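Local coordinates for mitotic checkpoint control protein kinase BUB1 (Drosophila melanogaster, PDB 6JKK) that phosphorylates the kinetochore protein CENP-E, a switch that lets lateral association with spindle microtubules give way to end-on capture, at residues G73-S78 / I117-V122. Residues are numbered along the deposited sequence; the frame is centred on the assembly and turned at random.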
loop_
_atom_site.group_PDB
_atom_site.type_symbol
_atom_site.label_atom_id
_atom_site.label_comp_id
_atom_site.label_asym_id
_atom_site.label_seq_id
_atom_site.Cartn_x
_atom_site.Cartn_y
_atom_site.Cartn_z
ATOM N N GLY A 73 14.776 12.708 -5.082
ATOM C CA GLY A 73 15.635 13.324 -6.074
ATOM C C GLY A 73 14.835 13.839 -7.250
ATOM O O GLY A 73 13.649 14.160 -7.113
ATOM N N LYS A 74 15.474 13.929 -8.411
ATOM C CA LYS A 74 14.770 14.395 -9.597
ATOM C C LYS A 74 15.390 13.878 -10.882
ATOM O O LYS A 74 16.610 13.907 -11.048
ATOM C CB LYS A 74 14.719 15.926 -9.627
ATOM C CG LYS A 74 14.011 16.502 -10.853
ATOM C CD LYS A 74 13.898 18.018 -10.768
ATOM C CE LYS A 74 13.085 18.443 -9.558
ATOM N NZ LYS A 74 13.051 19.929 -9.401
ATOM N N HIS A 75 14.536 13.396 -11.779
ATOM C CA HIS A 75 14.932 13.077 -13.144
ATOM C C HIS A 75 15.097 14.400 -13.894
ATOM O O HIS A 75 14.113 15.082 -14.188
ATOM C CB HIS A 75 13.860 12.205 -13.806
ATOM C CG HIS A 75 14.222 11.724 -15.180
ATOM N ND1 HIS A 75 13.377 11.861 -16.258
ATOM C CD2 HIS A 75 15.328 11.096 -15.642
ATOM C CE1 HIS A 75 13.950 11.346 -17.334
ATOM N NE2 HIS A 75 15.135 10.876 -16.987
ATOM N N LEU A 76 16.343 14.765 -14.180
ATOM C CA LEU A 76 16.671 16.079 -14.735
ATOM C C LEU A 76 15.961 16.409 -16.057
ATOM O O LEU A 76 15.497 17.535 -16.260
ATOM C CB LEU A 76 18.187 16.204 -14.896
ATOM C CG LEU A 76 18.941 16.165 -13.569
ATOM C CD1 LEU A 76 20.447 16.223 -13.757
ATOM C CD2 LEU A 76 18.479 17.320 -12.721
ATOM N N LYS A 77 15.883 15.422 -16.945
ATOM C CA LYS A 77 15.271 15.598 -18.262
ATOM C C LYS A 77 13.790 15.946 -18.131
ATOM O O LYS A 77 13.286 16.858 -18.794
ATOM C CB LYS A 77 15.447 14.317 -19.085
ATOM C CG LYS A 77 15.038 14.418 -20.546
ATOM C CD LYS A 77 15.543 13.210 -21.329
ATOM C CE LYS A 77 17.068 13.110 -21.291
ATOM N NZ LYS A 77 17.552 11.719 -21.555
ATOM N N SER A 78 13.107 15.217 -17.257
ATOM C CA SER A 78 11.673 15.360 -17.041
ATOM C C SER A 78 11.329 16.486 -16.075
ATOM O O SER A 78 10.291 17.139 -16.211
ATOM C CB SER A 78 11.121 14.061 -16.454
ATOM O OG SER A 78 10.196 13.452 -17.329
ATOM N N ILE A 117 7.938 1.251 -11.164
ATOM C CA ILE A 117 9.394 1.392 -11.142
ATOM C C ILE A 117 9.824 1.923 -12.504
ATOM O O ILE A 117 9.786 1.204 -13.516
ATOM C CB ILE A 117 10.097 0.065 -10.739
ATOM C CG1 ILE A 117 9.724 -0.290 -9.303
ATOM C CG2 ILE A 117 11.637 0.166 -10.867
ATOM C CD1 ILE A 117 10.326 -1.586 -8.780
ATOM N N ASP A 118 10.175 3.209 -12.535
ATOM C CA ASP A 118 10.566 3.860 -13.778
ATOM C C ASP A 118 11.918 3.353 -14.261
ATOM O O ASP A 118 12.137 3.180 -15.465
ATOM C CB ASP A 118 10.638 5.377 -13.598
ATOM C CG ASP A 118 9.282 6.013 -13.344
ATOM O OD1 ASP A 118 8.244 5.364 -13.599
ATOM O OD2 ASP A 118 9.264 7.180 -12.903
ATOM N N TYR A 119 12.829 3.145 -13.312
ATOM C CA TYR A 119 14.182 2.695 -13.615
ATOM C C TYR A 119 14.701 1.802 -12.501
ATOM O O TYR A 119 14.331 1.965 -11.326
ATOM C CB TYR A 119 15.122 3.891 -13.821
ATOM C CG TYR A 119 14.767 4.704 -15.041
ATOM C CD1 TYR A 119 14.004 5.861 -14.932
ATOM C CD2 TYR A 119 15.166 4.296 -16.307
ATOM C CE1 TYR A 119 13.662 6.596 -16.053
ATOM C CE2 TYR A 119 14.833 5.022 -17.428
ATOM C CZ TYR A 119 14.084 6.171 -17.297
ATOM O OH TYR A 119 13.754 6.891 -18.423
ATOM N N ALA A 120 15.557 0.854 -12.877
ATOM C CA ALA A 120 16.136 -0.076 -11.913
ATOM C C ALA A 120 17.634 -0.194 -12.114
ATOM O O ALA A 120 18.103 -0.514 -13.205
ATOM C CB ALA A 120 15.482 -1.457 -12.036
ATOM N N LEU A 121 18.389 0.064 -11.052
ATOM C CA LEU A 121 19.821 -0.170 -11.083
ATOM C C LEU A 121 20.065 -1.384 -10.201
ATOM O O LEU A 121 19.792 -1.352 -8.998
ATOM C CB LEU A 121 20.566 1.052 -10.551
ATOM C CG LEU A 121 22.084 1.093 -10.689
ATOM C CD1 LEU A 121 22.482 1.104 -12.160
ATOM C CD2 LEU A 121 22.645 2.310 -9.962
ATOM N N VAL A 122 20.548 -2.463 -10.808
ATOM C CA VAL A 122 20.651 -3.749 -10.124
ATOM C C VAL A 122 22.092 -4.267 -10.077
ATOM O O VAL A 122 22.635 -4.714 -11.090
ATOM C CB VAL A 122 19.730 -4.790 -10.798
ATOM C CG1 VAL A 122 19.826 -6.116 -10.092
ATOM C CG2 VAL A 122 18.286 -4.295 -10.794
#
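In the N-terminal lobe of the kinase domain, the end of strand 68-75, just before its hairpin turn into strand 80-87, faces Tyr119 of strand 119-122 through a single aromatic pair, His75 and Tyr119. The strands are not sheet neighbours: 80-87 and 127-132 run between them, and even the nearest alpha carbons, His75 CA and Asp118 CA, are 10.2 Å apart, so two long side chains have to bridge the gap. His75 leans over with CG anti to its backbone N (chi1 -175°), while Tyr119 reaches out from a classic beta bulge, where Asp118 and Tyr119 both bond to the backbone of Ile130. The phenol end leads: Tyr119 OH stops 4.5 Å from His75 NE2, approaching the imidazole obliquely. The ring centres are 5.9 Å apart and the planes meet obliquely at 37°. On the turn's own side, Ser78 OG lies in the imidazole plane at the ring edge, 3.7 Å from His75 ND1.

The imidazole nitrogen NE2 is hydrogen-bonded to Glu54 OE2, which also makes a long, weak ion pair with Lys77 NZ. Phe56, also on strand 54-64, meets the His75 ring too, and Tyr119 packs on Glu54 and His33. Both touching residues are only partly exposed, in a surface contact; the Tyr119 side chain lies about 11 Å from that of Lys85, the predicted ATP-binding lysine. Since the hydroxyl is too far from NE2 to bond to it, what joins the segments is loose van der Waals contact over just 54 Å² of buried surface; the bond to Glu54 OE2 probably does more to fix the turn of the imidazole than the tyrosine does, and its carboxylate would tend to favour the protonated histidine.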